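Local coordinates for oxalate biosynthetic component 1 (Burkholderia thailandensis, PDB 5IKY), which probably produces oxalate as a bifunctional enzyme of quorum sensing-dependent oxalogenesis, joining serine hydrolase and lyase activities in one chain, at residues T556-L561 against R685-L690. Numbering follows the deposited sequence.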
loop_
_atom_site.group_PDB
_atom_site.type_symbol
_atom_site.label_atom_id
_atom_site.label_comp_id
_atom_site.label_asym_id
_atom_site.label_seq_id
_atom_site.Cartn_x
_atom_site.Cartn_y
_atom_site.Cartn_z
ATOM N N THR A 556 35.684 6.356 -12.928
ATOM C CA THR A 556 35.042 5.839 -14.130
ATOM C C THR A 556 33.533 5.735 -13.931
ATOM O O THR A 556 32.753 6.116 -14.805
ATOM C CB THR A 556 35.610 4.460 -14.523
ATOM O OG1 THR A 556 37.027 4.563 -14.713
ATOM C CG2 THR A 556 34.969 3.960 -15.805
ATOM N N ILE A 557 33.127 5.227 -12.771
ATOM C CA ILE A 557 31.712 5.112 -12.433
ATOM C C ILE A 557 31.046 6.485 -12.390
ATOM O O ILE A 557 29.981 6.688 -12.975
ATOM C CB ILE A 557 31.514 4.408 -11.079
ATOM C CG1 ILE A 557 32.105 2.998 -11.123
ATOM C CG2 ILE A 557 30.042 4.357 -10.712
ATOM C CD1 ILE A 557 32.042 2.268 -9.797
ATOM N N LEU A 558 31.686 7.422 -11.697
ATOM C CA LEU A 558 31.183 8.789 -11.602
ATOM C C LEU A 558 31.105 9.451 -12.972
ATOM O O LEU A 558 30.189 10.227 -13.245
ATOM C CB LEU A 558 32.065 9.621 -10.669
ATOM C CG LEU A 558 31.908 9.341 -9.175
ATOM C CD1 LEU A 558 32.913 10.149 -8.368
ATOM C CD2 LEU A 558 30.486 9.644 -8.731
ATOM N N ASP A 559 32.071 9.138 -13.830
ATOM C CA ASP A 559 32.121 9.700 -15.173
ATOM C C ASP A 559 30.932 9.234 -16.011
ATOM O O ASP A 559 30.377 9.999 -16.801
ATOM C CB ASP A 559 33.435 9.317 -15.857
ATOM C CG ASP A 559 33.643 10.041 -17.168
ATOM O OD1 ASP A 559 33.892 11.264 -17.138
ATOM O OD2 ASP A 559 33.567 9.386 -18.229
ATOM N N ALA A 560 30.536 7.980 -15.827
ATOM C CA ALA A 560 29.428 7.413 -16.588
ATOM C C ALA A 560 28.074 7.953 -16.123
ATOM O O ALA A 560 27.097 7.914 -16.870
ATOM C CB ALA A 560 29.451 5.894 -16.492
ATOM N N LEU A 561 28.024 8.455 -14.893
ATOM C CA LEU A 561 26.774 8.939 -14.308
ATOM C C LEU A 561 26.597 10.444 -14.472
ATOM O O LEU A 561 25.689 11.034 -13.884
ATOM C CB LEU A 561 26.708 8.587 -12.820
ATOM C CG LEU A 561 26.695 7.110 -12.442
ATOM C CD1 LEU A 561 26.716 6.966 -10.933
ATOM C CD2 LEU A 561 25.483 6.411 -13.038
ATOM N N ARG A 685 26.093 13.430 -3.198
ATOM C CA ARG A 685 24.691 13.594 -2.834
ATOM C C ARG A 685 23.799 12.899 -3.854
ATOM O O ARG A 685 22.736 12.379 -3.510
ATOM C CB ARG A 685 24.325 15.076 -2.720
ATOM C CG ARG A 685 25.159 15.846 -1.703
ATOM C CD ARG A 685 24.488 17.151 -1.286
ATOM N NE ARG A 685 24.287 18.056 -2.414
ATOM C CZ ARG A 685 25.174 18.960 -2.817
ATOM N NH1 ARG A 685 26.333 19.081 -2.185
ATOM N NH2 ARG A 685 24.902 19.740 -3.855
ATOM N N CYS A 686 24.243 12.884 -5.109
ATOM C CA CYS A 686 23.500 12.221 -6.174
ATOM C C CYS A 686 23.485 10.714 -5.964
ATOM O O CYS A 686 22.441 10.072 -6.092
ATOM C CB CYS A 686 24.098 12.550 -7.541
ATOM S SG CYS A 686 23.297 11.690 -8.922
ATOM N N LEU A 687 24.652 10.158 -5.647
ATOM C CA LEU A 687 24.783 8.729 -5.385
ATOM C C LEU A 687 23.882 8.301 -4.233
ATOM O O LEU A 687 23.225 7.260 -4.301
ATOM C CB LEU A 687 26.236 8.368 -5.072
ATOM C CG LEU A 687 27.237 8.470 -6.223
ATOM C CD1 LEU A 687 28.657 8.311 -5.706
ATOM C CD2 LEU A 687 26.935 7.432 -7.286
ATOM N N GLU A 688 23.858 9.112 -3.179
ATOM C CA GLU A 688 23.027 8.834 -2.012
ATOM C C GLU A 688 21.553 8.834 -2.388
ATOM O O GLU A 688 20.767 8.053 -1.857
ATOM C CB GLU A 688 23.287 9.858 -0.903
ATOM C CG GLU A 688 24.614 9.681 -0.181
ATOM C CD GLU A 688 24.730 10.564 1.049
ATOM O OE1 GLU A 688 23.913 11.498 1.193
ATOM O OE2 GLU A 688 25.637 10.320 1.874
ATOM N N TYR A 689 21.189 9.718 -3.310
ATOM C CA TYR A 689 19.825 9.785 -3.810
ATOM C C TYR A 689 19.474 8.533 -4.609
ATOM O O TYR A 689 18.427 7.924 -4.396
ATOM C CB TYR A 689 19.635 11.040 -4.668
ATOM C CG TYR A 689 18.344 11.067 -5.457
ATOM C CD1 TYR A 689 17.123 11.239 -4.821
ATOM C CD2 TYR A 689 18.351 10.933 -6.839
ATOM C CE1 TYR A 689 15.941 11.267 -5.539
ATOM C CE2 TYR A 689 17.175 10.961 -7.566
ATOM C CZ TYR A 689 15.974 11.129 -6.910
ATOM O OH TYR A 689 14.803 11.159 -7.628
ATOM N N LEU A 690 20.366 8.148 -5.519
ATOM C CA LEU A 690 20.130 7.006 -6.398
ATOM C C LEU A 690 19.894 5.703 -5.636
ATOM O O LEU A 690 18.961 4.964 -5.944
ATOM C CB LEU A 690 21.302 6.829 -7.363
ATOM C CG LEU A 690 21.380 7.824 -8.521
ATOM C CD1 LEU A 690 22.656 7.610 -9.319
ATOM C CD2 LEU A 690 20.157 7.699 -9.416
#
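Leu687 meets two leucines of 556-561 through its two methyls: CD1 touches CD2 of Leu558 at 3.8 Å, and CD2 touches CD1 of Leu561 at 3.7 Å. Both leucine pairs cross at about a right angle, methyl against methyl. At Leu687 a chi1 of -69° sets CG beside the backbone N, and with an extended chi2 of 170° the forked end reaches across to 556-561, although CB does not aim straight at it. A looser apolar contact lies one helical turn further along, where Leu690 CD1 stands 4.4 Å from Leu561 CD1; this one methyl of Leu561 thus serves both leucines of 685-690. The nearest CA atoms, of Leu558 and Leu687, are 8.9 Å apart, and the contact is made by side-chain ends. It lies within the cap domain, where helices 554-560 and 682-690, separated by 123 residues from 562 to 684, pack together. Leu561 sits where helix 554-560 ends and is the N-cap residue of helix 562-579; its side chain is buried and its CB points toward 685-690. Leu722 of helix 715-734 also packs on Leu561 and Leu687, and Leu561 rests on Ala538 of helix 530-541.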